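Local coordinates for protein putative secreted endoglycosylceramidase (Rhodococcus hoagii, PDB 6JYZ) that probably hydrolyses O-glycosidic bonds as a secreted glycoside hydrolase of family 5, cleaving the glycan from galactosylceramide-type glycolipids, at residues T352-G357 with T417-E422; A412-T417 with G430-W435. One frame throughout, in Å; residues are numbered along the deposited sequence.

Interaction 1 of 2, residues T352-G357 with T417-E422; sequences THRIGG and TEVATE. With EDO (1,2-ethanediol), chain F.
One water is gripped from both sides of this contact: Arg354 NH1 donates to its oxygen at 3.0 Å and the backbone N of Val419 at 2.9 Å. The bridge spans the seam between the (beta/alpha)8 barrel of the family 5 hydrolases and the C-terminal beta domain. Arg354 is the first residue to leave helical backbone angles after helix 336-353, and its positive phi (56°) belongs to a Schellman motif; strand 416-420 is an outermost strand of its four-stranded sheet. From this corner the arginine chain sets off beside its own backbone N and bends at chi3 (-65°), bringing the guanidinium up to the strand. The water lies in the guanidinium plane, at its edge, whereas Thr417 O sits over one face, 3.4 Å from NH1 at an angle too poor for a bond. The aliphatic stem contributes too, with Arg354 CG 4.1 Å from Val419 CG2. Val419, buried while the other touching residues are exposed, also rests on Asn351 of the helix. Thr417 and Glu418 both pair with Arg425 in a classic beta bulge. Beyond it, an ethanediol, probably from the crystallisation liquor, is hydrogen-bonded to Arg425 NE and donates from O1 to Glu418 OE1 at 2.7 Å.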
loop_
_atom_site.group_PDB
_atom_site.type_symbol
_atom_site.label_atom_id
_atom_site.label_comp_id
_atom_site.label_asym_id
_atom_site.label_seq_id
_atom_site.Cartn_x
_atom_site.Cartn_y
_atom_site.Cartn_z
ATOM N N THR A 352 5.863 2.156 -18.306
ATOM C CA THR A 352 5.081 2.549 -19.472
ATOM C C THR A 352 3.949 3.499 -19.107
ATOM O O THR A 352 3.607 4.428 -19.827
ATOM C CB THR A 352 4.469 1.277 -20.093
ATOM O OG1 THR A 352 5.551 0.459 -20.549
ATOM C CG2 THR A 352 3.351 1.485 -21.108
ATOM N N HIS A 353 3.283 3.239 -17.944
ATOM C CA HIS A 353 2.153 4.033 -17.513
ATOM C C HIS A 353 2.524 5.172 -16.554
ATOM O O HIS A 353 1.691 5.952 -16.167
ATOM C CB HIS A 353 1.097 3.111 -16.887
ATOM C CG HIS A 353 0.547 2.141 -17.883
ATOM N ND1 HIS A 353 -0.285 2.543 -18.926
ATOM C CD2 HIS A 353 0.715 0.812 -17.963
ATOM C CE1 HIS A 353 -0.599 1.429 -19.615
ATOM N NE2 HIS A 353 -0.003 0.384 -19.084
ATOM N N ARG A 354 3.810 5.238 -16.189
ATOM C CA ARG A 354 4.321 6.297 -15.299
ATOM C C ARG A 354 3.560 6.353 -13.969
ATOM O O ARG A 354 3.106 7.402 -13.560
ATOM C CB ARG A 354 4.354 7.669 -15.978
ATOM C CG ARG A 354 5.137 7.620 -17.302
ATOM C CD ARG A 354 5.236 9.027 -17.949
ATOM N NE ARG A 354 3.948 9.444 -18.305
ATOM C CZ ARG A 354 3.325 8.776 -19.318
ATOM N NH1 ARG A 354 3.932 7.819 -19.977
ATOM N NH2 ARG A 354 2.063 8.979 -19.558
ATOM N N ILE A 355 3.500 5.175 -13.331
ATOM C CA ILE A 355 2.869 5.133 -12.006
ATOM C C ILE A 355 3.864 4.637 -10.978
ATOM O O ILE A 355 4.901 4.030 -11.242
ATOM C CB ILE A 355 1.579 4.268 -11.981
ATOM C CG1 ILE A 355 1.903 2.780 -12.151
ATOM C CG2 ILE A 355 0.574 4.804 -12.988
ATOM C CD1 ILE A 355 0.739 1.869 -11.663
ATOM N N GLY A 356 3.465 4.911 -9.734
ATOM C CA GLY A 356 4.103 4.307 -8.572
ATOM C C GLY A 356 3.228 3.192 -7.981
ATOM O O GLY A 356 2.120 2.880 -8.417
ATOM N N GLY A 357 3.772 2.645 -6.916
ATOM C CA GLY A 357 3.062 1.661 -6.141
ATOM C C GLY A 357 3.931 1.060 -5.060
ATOM O O GLY A 357 5.097 1.444 -4.877
ATOM N N THR A 417 7.627 12.886 -19.398
ATOM C CA THR A 417 6.806 12.352 -20.490
ATOM C C THR A 417 7.008 10.876 -20.707
ATOM O O THR A 417 6.048 10.243 -21.207
ATOM C CB THR A 417 6.970 13.137 -21.796
ATOM O OG1 THR A 417 8.348 13.048 -22.131
ATOM C CG2 THR A 417 6.509 14.584 -21.696
ATOM N N GLU A 418 8.167 10.297 -20.447
ATOM C CA GLU A 418 8.377 8.906 -20.754
ATOM C C GLU A 418 9.370 8.349 -19.760
ATOM O O GLU A 418 10.366 9.003 -19.415
ATOM C CB GLU A 418 8.997 8.777 -22.150
ATOM C CG GLU A 418 8.059 9.038 -23.288
ATOM C CD GLU A 418 8.638 8.782 -24.681
ATOM O OE1 GLU A 418 9.579 7.962 -24.802
ATOM O OE2 GLU A 418 8.125 9.411 -25.642
ATOM N N VAL A 419 9.147 7.127 -19.337
ATOM C CA VAL A 419 10.006 6.377 -18.484
ATOM C C VAL A 419 10.187 4.995 -19.074
ATOM O O VAL A 419 9.167 4.325 -19.359
ATOM C CB VAL A 419 9.417 6.234 -17.049
ATOM C CG1 VAL A 419 10.366 5.491 -16.157
ATOM C CG2 VAL A 419 9.105 7.602 -16.483
ATOM N N ALA A 420 11.411 4.558 -19.256
ATOM C CA ALA A 420 11.730 3.269 -19.854
ATOM C C ALA A 420 12.907 2.674 -19.137
ATOM O O ALA A 420 13.543 3.282 -18.241
ATOM C CB ALA A 420 11.972 3.424 -21.347
ATOM N N THR A 421 13.250 1.409 -19.451
ATOM C CA THR A 421 14.341 0.739 -18.801
ATOM C C THR A 421 15.674 1.511 -18.992
ATOM O O THR A 421 16.420 1.636 -18.022
ATOM C CB THR A 421 14.494 -0.695 -19.301
ATOM O OG1 THR A 421 13.267 -1.340 -18.912
ATOM C CG2 THR A 421 15.611 -1.399 -18.602
ATOM N N GLU A 422 15.846 2.081 -20.159
ATOM C CA GLU A 422 17.079 2.826 -20.482
ATOM C C GLU A 422 17.060 4.251 -19.989
ATOM O O GLU A 422 18.063 4.942 -20.210
ATOM C CB GLU A 422 17.266 2.852 -21.992
ATOM C CG GLU A 422 16.056 3.372 -22.766
ATOM C CD GLU A 422 14.843 2.468 -23.174
ATOM O OE1 GLU A 422 14.530 1.255 -22.573
ATOM O OE2 GLU A 422 14.149 2.955 -24.153
HETATM C C1 EDO F . 12.423 7.017 -22.718
HETATM O O1 EDO F . 11.940 8.050 -23.571
HETATM C C2 EDO F . 13.882 7.064 -22.768
HETATM O O2 EDO F . 14.455 7.255 -24.051
HETATM O O HOH W 1 6.478 6.152 -19.984
#

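Interaction 2 of 2, residues A412-T417 with G430-W435; sequences AAPGLT and GRIEAW. With IPA (isopropyl alcohol), chain C.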
loop_
_atom_site.group_PDB
_atom_site.type_symbol
_atom_site.label_atom_id
_atom_site.label_comp_id
_atom_site.label_asym_id
_atom_site.label_seq_id
_atom_site.Cartn_x
_atom_site.Cartn_y
_atom_site.Cartn_z
ATOM N N ALA A 412 11.566 12.365 -9.089
ATOM C CA ALA A 412 10.894 13.618 -9.345
ATOM C C ALA A 412 11.465 14.233 -10.608
ATOM O O ALA A 412 12.717 14.283 -10.744
ATOM C CB ALA A 412 11.031 14.579 -8.164
ATOM N N ALA A 413 10.608 14.653 -11.528
ATOM C CA ALA A 413 11.114 15.190 -12.785
ATOM C C ALA A 413 10.113 16.144 -13.345
ATOM O O ALA A 413 8.907 15.802 -13.393
ATOM C CB ALA A 413 11.386 14.107 -13.747
ATOM N N PRO A 414 10.467 17.364 -13.737
ATOM C CA PRO A 414 9.486 18.328 -14.217
ATOM C C PRO A 414 8.968 17.960 -15.598
ATOM O O PRO A 414 9.740 17.664 -16.524
ATOM C CB PRO A 414 10.268 19.666 -14.291
ATOM C CG PRO A 414 11.614 19.227 -14.542
ATOM C CD PRO A 414 11.850 17.906 -13.776
ATOM N N GLY A 415 7.665 17.933 -15.811
ATOM C CA GLY A 415 7.117 17.639 -17.129
ATOM C C GLY A 415 7.562 16.280 -17.613
ATOM O O GLY A 415 7.760 16.126 -18.813
ATOM N N LEU A 416 7.641 15.233 -16.772
ATOM C CA LEU A 416 8.010 13.908 -17.221
ATOM C C LEU A 416 7.073 13.442 -18.321
ATOM O O LEU A 416 5.848 13.554 -18.170
ATOM C CB LEU A 416 7.890 12.979 -16.013
ATOM C CG LEU A 416 8.335 11.562 -16.220
ATOM C CD1 LEU A 416 9.851 11.432 -16.468
ATOM C CD2 LEU A 416 7.936 10.743 -14.988
ATOM N N THR A 417 7.627 12.886 -19.398
ATOM C CA THR A 417 6.806 12.352 -20.490
ATOM C C THR A 417 7.008 10.876 -20.707
ATOM O O THR A 417 6.048 10.243 -21.207
ATOM C CB THR A 417 6.970 13.137 -21.796
ATOM O OG1 THR A 417 8.348 13.048 -22.131
ATOM C CG2 THR A 417 6.509 14.584 -21.696
ATOM N N GLY A 430 12.843 22.636 -13.727
ATOM C CA GLY A 430 13.001 22.338 -12.306
ATOM C C GLY A 430 14.063 21.267 -12.104
ATOM O O GLY A 430 14.771 20.866 -13.035
ATOM N N ARG A 431 14.171 20.814 -10.880
ATOM C CA ARG A 431 15.218 19.888 -10.491
ATOM C C ARG A 431 14.821 18.430 -10.714
ATOM O O ARG A 431 13.787 17.946 -10.202
ATOM C CB ARG A 431 15.543 20.078 -9.005
ATOM C CG ARG A 431 16.650 19.175 -8.497
ATOM C CD ARG A 431 16.856 19.374 -6.996
ATOM N NE ARG A 431 17.296 20.738 -6.782
ATOM C CZ ARG A 431 18.508 21.064 -6.353
ATOM N NH1 ARG A 431 19.403 20.126 -6.096
ATOM N NH2 ARG A 431 18.821 22.333 -6.178
ATOM N N ILE A 432 15.602 17.725 -11.478
ATOM C CA ILE A 432 15.451 16.282 -11.637
ATOM C C ILE A 432 16.086 15.580 -10.467
ATOM O O ILE A 432 17.240 15.917 -10.092
ATOM C CB ILE A 432 16.178 15.846 -12.924
ATOM C CG1 ILE A 432 15.462 16.423 -14.144
ATOM C CG2 ILE A 432 16.241 14.326 -13.028
ATOM C CD1 ILE A 432 16.335 16.479 -15.420
ATOM N N GLU A 433 15.439 14.553 -9.895
ATOM C CA GLU A 433 16.041 13.689 -8.917
ATOM C C GLU A 433 15.817 12.252 -9.304
ATOM O O GLU A 433 14.637 11.866 -9.529
ATOM C CB GLU A 433 15.433 13.912 -7.550
ATOM C CG GLU A 433 15.734 15.311 -7.041
ATOM C CD GLU A 433 15.162 15.611 -5.653
ATOM O OE1 GLU A 433 15.287 14.757 -4.737
ATOM O OE2 GLU A 433 14.715 16.745 -5.465
ATOM N N ALA A 434 16.840 11.443 -9.446
ATOM C CA ALA A 434 16.681 10.072 -9.914
ATOM C C ALA A 434 17.521 9.117 -9.094
ATOM O O ALA A 434 18.577 9.515 -8.521
ATOM C CB ALA A 434 16.943 9.953 -11.385
ATOM N N TRP A 435 17.129 7.846 -9.068
ATOM C CA TRP A 435 17.841 6.762 -8.402
ATOM C C TRP A 435 18.423 5.792 -9.415
ATOM O O TRP A 435 17.770 5.442 -10.392
ATOM C CB TRP A 435 16.792 5.989 -7.558
ATOM C CG TRP A 435 17.220 4.619 -7.140
ATOM C CD1 TRP A 435 16.823 3.416 -7.680
ATOM C CD2 TRP A 435 18.191 4.234 -6.121
ATOM N NE1 TRP A 435 17.441 2.346 -7.079
ATOM C CE2 TRP A 435 18.306 2.829 -6.128
ATOM C CE3 TRP A 435 18.914 4.993 -5.173
ATOM C CZ2 TRP A 435 19.099 2.160 -5.174
ATOM C CZ3 TRP A 435 19.698 4.304 -4.240
ATOM C CH2 TRP A 435 19.779 2.912 -4.253
HETATM C C1 IPA C . 10.613 12.662 -4.671
HETATM C C2 IPA C . 11.761 13.622 -4.342
HETATM C C3 IPA C . 11.715 14.185 -2.959
HETATM O O2 IPA C . 13.012 12.927 -4.411
#
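Ala412 and Glu433 lock their backbones together as a hydrogen-bonded antiparallel pair. Glu433 N donates to Ala412 O at 2.9 Å and 173°, and Ala412 N returns the bond to Glu433 O at 3.1 Å and 167°. Ala412 O also receives a CA-H...O contact from Ile432, CA to O 3.5 Å. Further along, the closely packed part belongs to Pro414. Its ring sets CG 3.7 Å from the backbone N of Gly430, a glycine, so that no side chain intervenes, and puts CD 3.9 Å from Ile432 CG1, the two side chains crossing at about a right angle. With chi1 at -67°, Ile432 CG1 lies beside its own backbone N.

The fold here is a C-terminal beta-sandwich. Strands 409-414 and 431-437 pair in one layer, while a type II turn from Ala413 to Leu416, with Gly415 at positive phi, hands the chain to strand 416-420 in the other. Ile432 is buried and touches Phe424 and Tyr471 of that second layer.

The other face is looser and more polar. There the CB atoms of Ala412 and Glu433 stand 4.5 Å apart, and the glutamate chain runs extended away from its neighbour strand. Two salt bridges hold its carboxylate, OE1 to Arg462 and OE2 to Arg38, which also bonds Arg431 O; they would probably keep it ionised. An isopropyl alcohol, probably from the crystallisation liquor, adds its O2 as a donor to Glu433 OE1 at 2.9 Å and is hydrogen-bonded to Arg411 NE as well.

In the fold
Followed from the N terminus, the chain leaves helix 336-353 of the catalytic barrel through residues 352-357 and enters strand 356-359. It next reaches residues 412-417, passes through a tight turn within them, runs on into 417-422, and returns through 430-435. Interaction 1 closes the longer loop, with 59 residues between its segments, and interaction 2 a short one of 12 residues, nine of them in strands. The loops cross instead of nesting, because 412-417 lies in the first loop up to the shared Thr417, and 430-435 beyond its end. The contact centres are about 12 Å apart. Interaction 2 joins strands within the C-terminal sandwich; interaction 1 sets that sandwich against the barrel.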